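Side-chain contacts in DegT/DnrJ/EryC1/StrS aminotransferase (Brucella abortus 2308, PDB 4QGR), which probably transfers amino groups between substrates with the help of pyridoxal 5'-phosphate: residues G15-R20 against L254-I259; A150-R155 against G177-V182; E261-A266 against M358-S363. One frame throughout, in Å; residues are numbered along the deposited sequence.

Overall arrangement
The long helix 247-278 carries one side of contact 1 and, a little further along the chain, one side of contact 3. The centres of these two contacts lie about 11 Å apart, and they touch: Gln17 meets Glu263, and Arg20 meets Tyr361. Helix 14-20 and the loop 358-363, from opposite ends of the chain, are thus tied to the same helix and to each other. Contact 2 touches neither: its centre is about 26 Å from that of contact 1 and about 21 Å from that of contact 3, although its nearest atoms come within about 5 Å of contact 3. It comes between the two segments of contact 1 in sequence and belongs to the part of the chain that supplies the central mixed sheet.

Contact 1: residues G15-R20 against L254-I259; sequences GAQRAR and LEKLAI
The short N-terminal helix 14-20 of this probable PLP-dependent aminotransferase is laid across the long helix 247-278, the segments meeting at 93° with their axes 11.3 Å apart at closest approach. That is a wide spacing for helices, and long side chains fill it. Gln17 reaches straight out, CG anti to its backbone N (chi1 179°), while Lys256 bends at chi2 and chi4 and meets it at about a right angle. Lys256 NZ donates a hydrogen bond to Gln17 OE1 over 2.7 Å, arriving from above the carbonyl plane, 36° out of it, and not along a lone pair. One water accepts from both Gln17 NE2, at 3.2 Å, and Lys256 NZ, at 3.1 Å, so it closes a small ring with the amide. Further along, Ile259 is the apolar partner. Its CD1 lies 3.9 Å from Arg20 CD, and its CB sits over the centre of one guanidinium face, 4.1 Å above the plane. The extended arginine suits this place, since its methylenes and flat end can both rest on the branched side chain, the two lying alongside one another and running opposite ways. Arg20 NH1 hydrogen-bonds Tyr361 OH, and NH2 forms a salt bridge with Asp262. Lys256, whose side chain is about 8 Å from that of Lys199, a PLP-binding residue and the predicted point of cofactor attachment, also donates to the carbonyl of Gly202. Buried, its ammonium is gripped by three oxygens, and the positive charge would be expected to polarise the Gln17 carbonyl.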
ATOM      1  N   GLY A  15       1.304   8.480 -23.108  1.00 13.99           N
ATOM      2  CA  GLY A  15       0.373   8.317 -24.229  1.00 14.60           C
ATOM      3  C   GLY A  15       0.971   7.657 -25.471  1.00 14.68           C
ATOM      4  O   GLY A  15       0.302   6.827 -26.144  1.00 14.08           O
ATOM      5  N   ALA A  16       2.200   8.023 -25.793  1.00 14.75           N
ATOM      6  CA  ALA A  16       2.864   7.483 -26.978  1.00 15.42           C
ATOM      7  C   ALA A  16       3.163   6.007 -26.769  1.00 15.21           C
ATOM      8  O   ALA A  16       3.070   5.178 -27.699  1.00 15.03           O
ATOM      9  CB  ALA A  16       4.152   8.214 -27.270  1.00 15.42           C
ATOM     10  N   GLN A  17       3.528   5.693 -25.529  1.00 15.13           N
ATOM     11  CA  GLN A  17       3.763   4.308 -25.173  1.00 15.17           C
ATOM     12  C   GLN A  17       2.469   3.506 -25.245  1.00 14.83           C
ATOM     13  O   GLN A  17       2.442   2.426 -25.792  1.00 14.44           O
ATOM     14  CB  GLN A  17       4.386   4.209 -23.780  1.00 14.57           C
ATOM     15  CG  GLN A  17       4.629   2.757 -23.373  1.00 14.88           C
ATOM     16  CD  GLN A  17       5.026   2.641 -21.918  1.00 15.54           C
ATOM     17  OE1 GLN A  17       4.272   2.992 -21.025  1.00 15.26           O
ATOM     18  NE2 GLN A  17       6.199   2.077 -21.678  1.00 16.83           N
ATOM     19  N   ARG A  18       1.389   4.046 -24.682  1.00 14.91           N
ATOM     20  CA  ARG A  18       0.129   3.354 -24.711  1.00 14.93           C
ATOM     21  C   ARG A  18      -0.306   3.153 -26.166  1.00 15.40           C
ATOM     22  O   ARG A  18      -0.863   2.094 -26.506  1.00 16.03           O
ATOM     23  CB  ARG A  18      -0.924   4.102 -23.898  1.00 15.55           C
ATOM     24  CG  ARG A  18      -2.237   3.356 -23.769  1.00 17.07           C
ATOM     25  CD  ARG A  18      -3.227   4.063 -22.856  1.00 18.14           C
ATOM     26  NE  ARG A  18      -3.907   5.132 -23.557  1.00 19.84           N
ATOM     27  CZ  ARG A  18      -4.910   4.955 -24.446  1.00 22.27           C
ATOM     28  NH1 ARG A  18      -5.421   3.752 -24.749  1.00 22.16           N
ATOM     29  NH2 ARG A  18      -5.441   6.008 -25.048  1.00 22.58           N
ATOM     30  N   ALA A  19      -0.141   4.183 -27.003  1.00 14.99           N
ATOM     31  CA  ALA A  19      -0.547   4.032 -28.420  1.00 15.60           C
ATOM     32  C   ALA A  19       0.131   2.806 -29.073  1.00 15.76           C
ATOM     33  O   ALA A  19      -0.498   2.084 -29.906  1.00 16.26           O
ATOM     34  CB  ALA A  19      -0.257   5.294 -29.209  1.00 15.99           C
ATOM     35  N   ARG A  20       1.398   2.572 -28.724  1.00 15.19           N
ATOM     36  CA  ARG A  20       2.177   1.505 -29.337  1.00 15.71           C
ATOM     37  C   ARG A  20       1.548   0.120 -29.088  1.00 15.55           C
ATOM     38  O   ARG A  20       1.580  -0.807 -29.948  1.00 16.47           O
ATOM     39  CB  ARG A  20       3.582   1.563 -28.777  1.00 15.50           C
ATOM     40  CG  ARG A  20       4.522   0.528 -29.340  1.00 16.21           C
ATOM     41  CD  ARG A  20       5.819   0.553 -28.580  1.00 16.32           C
ATOM     42  NE  ARG A  20       6.798  -0.428 -29.043  1.00 18.04           N
ATOM     43  CZ  ARG A  20       8.096  -0.342 -28.769  1.00 18.32           C
ATOM     44  NH1 ARG A  20       8.540   0.674 -28.068  1.00 18.05           N
ATOM     45  NH2 ARG A  20       8.935  -1.206 -29.294  1.00 19.64           N
ATOM     46  N   LEU A 254       2.749  -6.864 -17.741  1.00 12.98           N
ATOM     47  CA  LEU A 254       3.131  -7.913 -18.695  1.00 13.91           C
ATOM     48  C   LEU A 254       3.312  -7.316 -20.077  1.00 13.72           C
ATOM     49  O   LEU A 254       4.263  -7.622 -20.772  1.00 13.52           O
ATOM     50  CB  LEU A 254       2.130  -9.038 -18.692  1.00 14.62           C
ATOM     51  CG  LEU A 254       2.236  -9.999 -17.497  1.00 15.09           C
ATOM     52  CD1 LEU A 254       0.985 -10.855 -17.383  1.00 15.90           C
ATOM     53  CD2 LEU A 254       3.467 -10.883 -17.628  1.00 15.33           C
ATOM     54  N   GLU A 255       2.405  -6.429 -20.473  1.00 13.48           N
ATOM     55  CA  GLU A 255       2.537  -5.782 -21.779  1.00 13.68           C
ATOM     56  C   GLU A 255       3.673  -4.737 -21.807  1.00 13.04           C
ATOM     57  O   GLU A 255       4.414  -4.681 -22.793  1.00 13.15           O
ATOM     58  CB  GLU A 255       1.229  -5.151 -22.173  1.00 13.71           C
ATOM     59  CG  GLU A 255       0.061  -6.103 -22.298  1.00 14.84           C
ATOM     60  CD  GLU A 255       0.241  -7.214 -23.330  1.00 15.78           C
ATOM     61  OE1 GLU A 255       1.047  -7.094 -24.290  1.00 16.30           O
ATOM     62  OE2 GLU A 255      -0.413  -8.251 -23.172  1.00 17.46           O
ATOM     63  N   LYS A 256       3.866  -3.991 -20.717  1.00 12.42           N
ATOM     64  CA  LYS A 256       4.999  -3.071 -20.636  1.00 12.46           C
ATOM     65  C   LYS A 256       6.342  -3.832 -20.746  1.00 12.85           C
ATOM     66  O   LYS A 256       7.269  -3.419 -21.449  1.00 12.55           O
ATOM     67  CB  LYS A 256       4.972  -2.267 -19.344  1.00 12.06           C
ATOM     68  CG  LYS A 256       3.726  -1.462 -19.042  1.00 12.34           C
ATOM     69  CD  LYS A 256       3.419  -0.447 -20.148  1.00 12.31           C
ATOM     70  CE  LYS A 256       2.669   0.758 -19.607  1.00 12.44           C
ATOM     71  NZ  LYS A 256       3.528   1.621 -18.776  1.00 12.42           N
ATOM     72  N   LEU A 257       6.403  -4.969 -20.066  1.00 13.26           N
ATOM     73  CA  LEU A 257       7.650  -5.731 -19.968  1.00 13.63           C
ATOM     74  C   LEU A 257       8.041  -6.232 -21.345  1.00 13.81           C
ATOM     75  O   LEU A 257       9.231  -6.204 -21.720  1.00 14.09           O
ATOM     76  CB  LEU A 257       7.539  -6.868 -18.924  1.00 13.70           C
ATOM     77  CG  LEU A 257       8.774  -7.772 -18.844  1.00 14.61           C
ATOM     78  CD1 LEU A 257       9.977  -6.923 -18.337  1.00 14.19           C
ATOM     79  CD2 LEU A 257       8.482  -8.945 -17.922  1.00 14.85           C
ATOM     80  N   ALA A 258       7.063  -6.593 -22.162  1.00 14.56           N
ATOM     81  CA  ALA A 258       7.369  -7.149 -23.510  1.00 15.24           C
ATOM     82  C   ALA A 258       8.013  -6.141 -24.478  1.00 15.46           C
ATOM     83  O   ALA A 258       8.618  -6.528 -25.480  1.00 15.85           O
ATOM     84  CB  ALA A 258       6.118  -7.766 -24.159  1.00 15.91           C
ATOM     85  N   ILE A 259       7.898  -4.860 -24.182  1.00 14.66           N
ATOM     86  CA  ILE A 259       8.566  -3.824 -24.961  1.00 14.77           C
ATOM     87  C   ILE A 259       9.688  -3.093 -24.247  1.00 14.48           C
ATOM     88  O   ILE A 259      10.335  -2.194 -24.834  1.00 14.41           O
ATOM     89  CB  ILE A 259       7.575  -2.763 -25.531  1.00 14.63           C
ATOM     90  CG1 ILE A 259       6.909  -1.946 -24.431  1.00 14.17           C
ATOM     91  CG2 ILE A 259       6.528  -3.408 -26.458  1.00 15.08           C
ATOM     92  CD1 ILE A 259       6.043  -0.838 -24.959  1.00 14.11           C
TER
HETATM   93  O   HOH W   1       6.514   0.817 -18.727  1.00 14.82           O

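Contact 2: residues A150-R155 against G177-V182; sequences AASYNR and GKRDNV
Apolar contact comes first at Ala150, whose methyl points toward the facing segment and packs its CB 3.9 Å from Arg179 CB and 4.0 Å from Arg179 CD. The small alanine fits this buried place, where the backbones come within 6.4 Å at the CA atoms of Ala150 and Arg179. From there the arginine runs on with its CG anti to the backbone N (chi1 158°) and its chain extended as far as NE, which carries the guanidinium along the turn that leads into helix 153-163.

The flat end of Arg179 lies against backbone. Ala151 O stands 3.4 Å above the guanidinium plane, offset toward the rim, and Ser152 CA and Tyr153 N lie over the same face. No direct hydrogen bond joins the segments here; the carbonyl sits over the face of the cation, where the attraction is probably electrostatic. Asn154 comes in near the plane, at the edge: its ND2 is 3.6 Å from Arg179 NH2, and the amide and guanidinium planes are 62° apart, a van der Waals approach.

Arg179 projects from a beta hairpin in which strands 178-179 and 182-183 are joined by a type I' turn from Arg179 to Val182; strand 291-292 extends the small antiparallel sheet on the other side of strand 178-179. Asp180 and Asn181, at the two central positions, both take the positive phi that this turn requires.

Polar bridging falls to a water, which donates to Ala150 O over 2.7 Å and accepts from Arg179 NH1 over 3.0 Å, in the guanidinium plane. Tyr153 turns to partners beyond the two segments: its ring stacks with Phe187 and its hydroxyl is hydrogen-bonded to Asp145.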
ATOM      1  N   ALA A 150      23.348   2.317 -12.141  1.00 13.57           N
ATOM      2  CA  ALA A 150      23.658   1.438 -11.023  1.00 13.93           C
ATOM      3  C   ALA A 150      24.719   2.061 -10.104  1.00 13.41           C
ATOM      4  O   ALA A 150      25.712   2.654 -10.569  1.00 13.31           O
ATOM      5  CB  ALA A 150      24.149   0.073 -11.494  1.00 15.07           C
ATOM      6  N   ALA A 151      24.478   1.932  -8.812  1.00 13.22           N
ATOM      7  CA  ALA A 151      25.441   2.343  -7.779  1.00 13.31           C
ATOM      8  C   ALA A 151      26.672   1.416  -7.783  1.00 14.28           C
ATOM      9  O   ALA A 151      26.719   0.390  -8.495  1.00 13.93           O
ATOM     10  CB  ALA A 151      24.763   2.342  -6.411  1.00 12.93           C
ATOM     11  N   SER A 152      27.647   1.739  -6.944  1.00 14.88           N
ATOM     12  CA  SER A 152      28.932   1.037  -6.985  1.00 16.62           C
ATOM     13  C   SER A 152      28.942  -0.180  -6.105  1.00 16.20           C
ATOM     14  O   SER A 152      29.542  -0.150  -5.040  1.00 16.12           O
ATOM     15  CB  SER A 152      30.063   1.974  -6.612  1.00 18.75           C
ATOM     16  OG  SER A 152      30.206   2.920  -7.649  1.00 22.83           O
ATOM     17  N   TYR A 153      28.249  -1.237  -6.525  1.00 15.19           N
ATOM     18  CA  TYR A 153      27.938  -2.347  -5.616  1.00 15.47           C
ATOM     19  C   TYR A 153      29.158  -3.156  -5.160  1.00 16.13           C
ATOM     20  O   TYR A 153      29.120  -3.697  -4.048  1.00 16.09           O
ATOM     21  CB  TYR A 153      26.839  -3.279  -6.201  1.00 15.08           C
ATOM     22  CG  TYR A 153      25.533  -2.536  -6.155  1.00 14.47           C
ATOM     23  CD1 TYR A 153      24.862  -2.379  -4.938  1.00 14.65           C
ATOM     24  CD2 TYR A 153      25.000  -1.941  -7.286  1.00 14.46           C
ATOM     25  CE1 TYR A 153      23.683  -1.651  -4.844  1.00 13.77           C
ATOM     26  CE2 TYR A 153      23.816  -1.197  -7.197  1.00 14.26           C
ATOM     27  CZ  TYR A 153      23.182  -1.050  -5.967  1.00 13.92           C
ATOM     28  OH  TYR A 153      22.024  -0.279  -5.801  1.00 13.91           O
ATOM     29  N   ASN A 154      30.212  -3.225  -5.961  1.00 16.32           N
ATOM     30  CA  ASN A 154      31.380  -4.027  -5.501  1.00 18.46           C
ATOM     31  C   ASN A 154      32.033  -3.379  -4.312  1.00 17.05           C
ATOM     32  O   ASN A 154      32.257  -4.038  -3.306  1.00 15.90           O
ATOM     33  CB  ASN A 154      32.387  -4.257  -6.598  1.00 21.51           C
ATOM     34  CG  ASN A 154      31.772  -4.944  -7.785  1.00 26.59           C
ATOM     35  OD1 ASN A 154      30.791  -5.696  -7.668  1.00 31.08           O
ATOM     36  ND2 ASN A 154      32.286  -4.631  -8.948  1.00 32.32           N
ATOM     37  N   ARG A 155      32.300  -2.078  -4.392  1.00 16.97           N
ATOM     38  CA  ARG A 155      32.906  -1.396  -3.259  1.00 17.37           C
ATOM     39  C   ARG A 155      31.958  -1.297  -2.037  1.00 16.24           C
ATOM     40  O   ARG A 155      32.399  -1.395  -0.874  1.00 15.65           O
ATOM     41  CB  ARG A 155      33.434  -0.047  -3.680  1.00 20.42           C
ATOM     42  CG  ARG A 155      34.499  -0.198  -4.774  1.00 24.92           C
ATOM     43  CD  ARG A 155      35.010   1.126  -5.275  1.00 28.83           C
ATOM     44  NE  ARG A 155      35.824   1.727  -4.227  1.00 34.24           N
ATOM     45  CZ  ARG A 155      36.002   3.031  -4.066  1.00 36.48           C
ATOM     46  NH1 ARG A 155      35.428   3.897  -4.890  1.00 37.21           N
ATOM     47  NH2 ARG A 155      36.757   3.455  -3.060  1.00 37.48           N
ATOM     48  N   GLY A 177      18.261  -1.149 -16.431  1.00 14.43           N
ATOM     49  CA  GLY A 177      19.658  -0.816 -16.304  1.00 15.08           C
ATOM     50  C   GLY A 177      20.501  -2.049 -15.992  1.00 16.00           C
ATOM     51  O   GLY A 177      19.989  -3.062 -15.499  1.00 15.89           O
ATOM     52  N   LYS A 178      21.782  -1.957 -16.321  1.00 17.36           N
ATOM     53  CA  LYS A 178      22.714  -3.003 -15.984  1.00 18.30           C
ATOM     54  C   LYS A 178      24.142  -2.522 -15.881  1.00 18.21           C
ATOM     55  O   LYS A 178      24.495  -1.476 -16.385  1.00 16.61           O
ATOM     56  CB  LYS A 178      22.592  -4.160 -16.974  1.00 21.13           C
ATOM     57  CG  LYS A 178      22.798  -3.781 -18.400  1.00 22.02           C
ATOM     58  CD  LYS A 178      22.850  -5.037 -19.258  1.00 26.15           C
ATOM     59  CE  LYS A 178      22.005  -4.862 -20.489  1.00 28.65           C
ATOM     60  NZ  LYS A 178      22.213  -5.970 -21.490  1.00 31.65           N
ATOM     61  N   ARG A 179      24.947  -3.306 -15.172  1.00 19.88           N
ATOM     62  CA  ARG A 179      26.347  -2.960 -14.878  1.00 22.35           C
ATOM     63  C   ARG A 179      27.092  -4.295 -14.954  1.00 23.36           C
ATOM     64  O   ARG A 179      26.735  -5.250 -14.255  1.00 22.23           O
ATOM     65  CB  ARG A 179      26.445  -2.299 -13.506  1.00 23.54           C
ATOM     66  CG  ARG A 179      27.802  -2.328 -12.794  1.00 26.92           C
ATOM     67  CD  ARG A 179      27.618  -1.888 -11.334  1.00 30.31           C
ATOM     68  NE  ARG A 179      28.806  -2.052 -10.500  1.00 32.44           N
ATOM     69  CZ  ARG A 179      29.707  -1.106 -10.265  1.00 34.27           C
ATOM     70  NH1 ARG A 179      29.582   0.100 -10.808  1.00 34.36           N
ATOM     71  NH2 ARG A 179      30.769  -1.392  -9.496  1.00 36.42           N
ATOM     72  N   ASP A 180      28.053  -4.349 -15.873  1.00 25.46           N
ATOM     73  CA  ASP A 180      28.844  -5.547 -16.183  1.00 28.74           C
ATOM     74  C   ASP A 180      27.997  -6.819 -16.238  1.00 28.23           C
ATOM     75  O   ASP A 180      28.289  -7.812 -15.575  1.00 28.52           O
ATOM     76  CB  ASP A 180      30.002  -5.666 -15.196  1.00 30.36           C
ATOM     77  CG  ASP A 180      30.849  -4.397 -15.159  1.00 32.44           C
ATOM     78  OD1 ASP A 180      31.169  -3.862 -16.243  1.00 33.22           O
ATOM     79  OD2 ASP A 180      31.140  -3.903 -14.047  1.00 36.24           O
ATOM     80  N   ASN A 181      26.931  -6.753 -17.026  1.00 28.51           N
ATOM     81  CA  ASN A 181      26.052  -7.893 -17.271  1.00 29.41           C
ATOM     82  C   ASN A 181      25.252  -8.379 -16.074  1.00 25.35           C
ATOM     83  O   ASN A 181      24.740  -9.473 -16.101  1.00 26.11           O
ATOM     84  CB  ASN A 181      26.834  -9.078 -17.906  1.00 34.24           C
ATOM     85  CG  ASN A 181      27.083  -8.861 -19.370  1.00 39.23           C
ATOM     86  OD1 ASN A 181      28.228  -8.871 -19.831  1.00 44.52           O
ATOM     87  ND2 ASN A 181      26.010  -8.619 -20.114  1.00 42.33           N
ATOM     88  N   VAL A 182      25.137  -7.572 -15.026  1.00 20.84           N
ATOM     89  CA  VAL A 182      24.237  -7.896 -13.960  1.00 19.70           C
ATOM     90  C   VAL A 182      23.138  -6.842 -14.040  1.00 17.54           C
ATOM     91  O   VAL A 182      23.424  -5.670 -14.182  1.00 16.78           O
ATOM     92  CB  VAL A 182      24.943  -7.870 -12.609  1.00 20.34           C
ATOM     93  CG1 VAL A 182      23.928  -8.100 -11.504  1.00 21.10           C
ATOM     94  CG2 VAL A 182      26.019  -8.973 -12.588  1.00 22.30           C
TER
HETATM   95  O   HOH W   2      27.580   1.759 -12.374  1.00 27.73           O

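Contact 3: residues E261-A266 against M358-S363; sequences EDEMEA and MHPYLS
Pro360 and Tyr361 of the loop 358-363 meet Glu263 and Ala266 on helix 247-278. Just ahead of them, His359 serves its own segment: its ND1 accepts a bent hydrogen bond from Tyr361 N at 3.2 Å, the donor tilted 27° from the imidazole plane. This bond lies within the type I turn from His359 to Leu362, and would be expected to steady the two residues that face the helix.

Pro360 carries most of the apolar contact. Its ring points toward the helix, and CG rests 3.6 Å from Glu263 CG, against the methylenes of the glutamate. Ala266, the next residue on this face of the helix, offers a methyl 4.1 Å from Pro360 CB, and so small a side chain lets the loop come within 5.2 Å at the CA atoms of Ala266 and Pro360. Proline suits the turn as well, because its ring fixes phi near the value needed at the second position of a type I turn.

Tyr361 follows with the polar part. Pro360 CB sits over one face of its ring, displaced toward the rim, and its hydroxyl donates to Glu263 OE2 over 2.6 Å. The carboxylate receives it on its anti lone pair, with carboxylate and ring planes 76° apart. Glu263 has its CG anti to the carbonyl carbon (chi1 -75°) and is extended beyond, which takes the acid past the proline to the phenol. The same OE2 also accepts from Gln17 NE2, and the phenol is also the partner of Arg20, so the buried acid is held in a polar network.

Further on, Ser363 caps the start of helix 364-377, bonding Asp366 N. The loop connects strand 353-356 to that helix and packs against helix 247-278, with helix 14-20 also touching Tyr361.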
ATOM      1  N   GLU A 261      12.780  -3.996 -23.265  1.00 15.00           N
ATOM      2  CA  GLU A 261      14.135  -4.094 -23.803  1.00 15.95           C
ATOM      3  C   GLU A 261      14.342  -3.198 -25.008  1.00 16.48           C
ATOM      4  O   GLU A 261      15.348  -2.546 -25.090  1.00 16.43           O
ATOM      5  CB  GLU A 261      14.526  -5.551 -24.108  1.00 16.88           C
ATOM      6  CG  GLU A 261      15.950  -5.706 -24.601  1.00 17.77           C
ATOM      7  CD  GLU A 261      17.037  -5.444 -23.573  1.00 17.77           C
ATOM      8  OE1 GLU A 261      16.748  -5.243 -22.382  1.00 17.77           O
ATOM      9  OE2 GLU A 261      18.227  -5.400 -23.975  1.00 17.65           O
ATOM     10  N   ASP A 262      13.367  -3.125 -25.924  1.00 17.00           N
ATOM     11  CA  ASP A 262      13.504  -2.233 -27.090  1.00 17.58           C
ATOM     12  C   ASP A 262      13.514  -0.749 -26.629  1.00 16.93           C
ATOM     13  O   ASP A 262      14.287   0.084 -27.122  1.00 16.43           O
ATOM     14  CB  ASP A 262      12.380  -2.499 -28.089  1.00 18.66           C
ATOM     15  CG  ASP A 262      12.543  -1.736 -29.339  1.00 19.73           C
ATOM     16  OD1 ASP A 262      13.378  -2.140 -30.172  1.00 21.47           O
ATOM     17  OD2 ASP A 262      11.819  -0.750 -29.539  1.00 19.94           O
ATOM     18  N   GLU A 263      12.644  -0.432 -25.668  1.00 16.25           N
ATOM     19  CA  GLU A 263      12.640   0.891 -25.059  1.00 15.30           C
ATOM     20  C   GLU A 263      13.979   1.270 -24.404  1.00 15.30           C
ATOM     21  O   GLU A 263      14.356   2.436 -24.422  1.00 15.17           O
ATOM     22  CB  GLU A 263      11.550   0.984 -23.999  1.00 15.03           C
ATOM     23  CG  GLU A 263      10.158   1.095 -24.593  1.00 15.05           C
ATOM     24  CD  GLU A 263       9.073   1.258 -23.557  1.00 14.67           C
ATOM     25  OE1 GLU A 263       9.305   0.911 -22.365  1.00 14.67           O
ATOM     26  OE2 GLU A 263       7.984   1.775 -23.895  1.00 14.64           O
ATOM     27  N   MET A 264      14.635   0.299 -23.761  1.00 14.85           N
ATOM     28  CA  MET A 264      16.004   0.510 -23.217  1.00 15.41           C
ATOM     29  C   MET A 264      17.031   0.814 -24.311  1.00 16.27           C
ATOM     30  O   MET A 264      17.892   1.701 -24.146  1.00 16.48           O
ATOM     31  CB  MET A 264      16.448  -0.680 -22.361  1.00 14.62           C
ATOM     32  CG  MET A 264      15.711  -0.705 -21.032  1.00 14.08           C
ATOM     33  SD  MET A 264      16.167   0.691 -19.981  1.00 13.53           S
ATOM     34  CE  MET A 264      14.628   1.166 -19.227  1.00 13.38           C
ATOM     35  N   GLU A 265      16.904   0.153 -25.457  1.00 17.41           N
ATOM     36  CA  GLU A 265      17.775   0.513 -26.582  1.00 18.75           C
ATOM     37  C   GLU A 265      17.529   1.948 -26.994  1.00 17.80           C
ATOM     38  O   GLU A 265      18.482   2.699 -27.284  1.00 19.04           O
ATOM     39  CB  GLU A 265      17.590  -0.464 -27.759  1.00 21.19           C
ATOM     40  CG  GLU A 265      17.954  -1.893 -27.368  1.00 24.25           C
ATOM     41  CD  GLU A 265      17.536  -2.937 -28.408  1.00 29.72           C
ATOM     42  OE1 GLU A 265      16.995  -2.563 -29.474  1.00 36.55           O
ATOM     43  OE2 GLU A 265      17.757  -4.145 -28.155  1.00 34.13           O
ATOM     44  N   ALA A 266      16.257   2.335 -27.055  1.00 17.20           N
ATOM     45  CA  ALA A 266      15.888   3.673 -27.446  1.00 16.95           C
ATOM     46  C   ALA A 266      16.411   4.708 -26.465  1.00 15.98           C
ATOM     47  O   ALA A 266      16.961   5.715 -26.856  1.00 16.53           O
ATOM     48  CB  ALA A 266      14.364   3.801 -27.580  1.00 16.89           C
ATOM     49  N   MET A 358      12.827  12.818 -21.387  1.00 13.45           N
ATOM     50  CA  MET A 358      13.552  11.581 -21.571  1.00 14.57           C
ATOM     51  C   MET A 358      12.557  10.448 -21.529  1.00 13.88           C
ATOM     52  O   MET A 358      11.948  10.213 -20.517  1.00 13.97           O
ATOM     53  CB  MET A 358      14.573  11.379 -20.480  1.00 15.98           C
ATOM     54  CG  MET A 358      15.212   9.977 -20.506  1.00 17.21           C
ATOM     55  SD  MET A 358      15.882   9.349 -22.089  1.00 23.20           S
ATOM     56  CE  MET A 358      17.183  10.470 -22.208  1.00 21.15           C
ATOM     57  N   HIS A 359      12.342   9.820 -22.680  1.00 14.40           N
ATOM     58  CA  HIS A 359      11.474   8.652 -22.800  1.00 14.27           C
ATOM     59  C   HIS A 359      11.759   8.016 -24.164  1.00 14.64           C
ATOM     60  O   HIS A 359      12.413   8.646 -25.011  1.00 14.78           O
ATOM     61  CB  HIS A 359       9.994   9.036 -22.638  1.00 14.68           C
ATOM     62  CG  HIS A 359       9.526  10.128 -23.539  1.00 15.10           C
ATOM     63  ND1 HIS A 359       9.070   9.896 -24.816  1.00 15.71           N
ATOM     64  CD2 HIS A 359       9.494  11.470 -23.377  1.00 15.40           C
ATOM     65  CE1 HIS A 359       8.703  11.031 -25.365  1.00 15.96           C
ATOM     66  NE2 HIS A 359       8.954  12.007 -24.521  1.00 15.57           N
ATOM     67  N   PRO A 360      11.250   6.796 -24.401  1.00 14.22           N
ATOM     68  CA  PRO A 360      11.616   6.112 -25.631  1.00 15.42           C
ATOM     69  C   PRO A 360      11.095   6.737 -26.911  1.00 16.56           C
ATOM     70  O   PRO A 360      11.601   6.386 -27.984  1.00 18.01           O
ATOM     71  CB  PRO A 360      11.048   4.682 -25.421  1.00 15.13           C
ATOM     72  CG  PRO A 360      10.873   4.551 -23.930  1.00 14.29           C
ATOM     73  CD  PRO A 360      10.483   5.922 -23.498  1.00 13.73           C
ATOM     74  N   TYR A 361      10.089   7.610 -26.808  1.00 16.70           N
ATOM     75  CA  TYR A 361       9.356   8.158 -27.958  1.00 17.14           C
ATOM     76  C   TYR A 361       9.698   9.587 -28.347  1.00 18.05           C
ATOM     77  O   TYR A 361       9.024  10.222 -29.177  1.00 16.81           O
ATOM     78  CB  TYR A 361       7.866   7.970 -27.708  1.00 17.26           C
ATOM     79  CG  TYR A 361       7.617   6.539 -27.293  1.00 16.89           C
ATOM     80  CD1 TYR A 361       7.491   5.553 -28.249  1.00 17.91           C
ATOM     81  CD2 TYR A 361       7.594   6.156 -25.946  1.00 16.15           C
ATOM     82  CE1 TYR A 361       7.350   4.228 -27.896  1.00 17.58           C
ATOM     83  CE2 TYR A 361       7.453   4.822 -25.590  1.00 15.99           C
ATOM     84  CZ  TYR A 361       7.309   3.870 -26.579  1.00 16.33           C
ATOM     85  OH  TYR A 361       7.192   2.525 -26.308  1.00 16.92           O
ATOM     86  N   LEU A 362      10.782  10.105 -27.769  1.00 18.02           N
ATOM     87  CA  LEU A 362      11.215  11.445 -28.090  1.00 19.09           C
ATOM     88  C   LEU A 362      11.740  11.456 -29.512  1.00 20.21           C
ATOM     89  O   LEU A 362      12.641  10.699 -29.858  1.00 20.72           O
ATOM     90  CB  LEU A 362      12.310  11.871 -27.114  1.00 19.32           C
ATOM     91  CG  LEU A 362      12.757  13.325 -27.146  1.00 20.32           C
ATOM     92  CD1 LEU A 362      11.627  14.225 -26.626  1.00 20.08           C
ATOM     93  CD2 LEU A 362      14.039  13.497 -26.329  1.00 20.50           C
ATOM     94  N   SER A 363      11.178  12.316 -30.347  1.00 22.12           N
ATOM     95  CA  SER A 363      11.583  12.341 -31.761  1.00 22.78           C
ATOM     96  C   SER A 363      12.919  13.051 -31.952  1.00 24.62           C
ATOM     97  O   SER A 363      13.335  13.877 -31.128  1.00 22.50           O
ATOM     98  CB  SER A 363      10.512  13.043 -32.594  1.00 23.83           C
ATOM     99  OG  SER A 363      10.492  14.450 -32.328  1.00 23.51           O
TER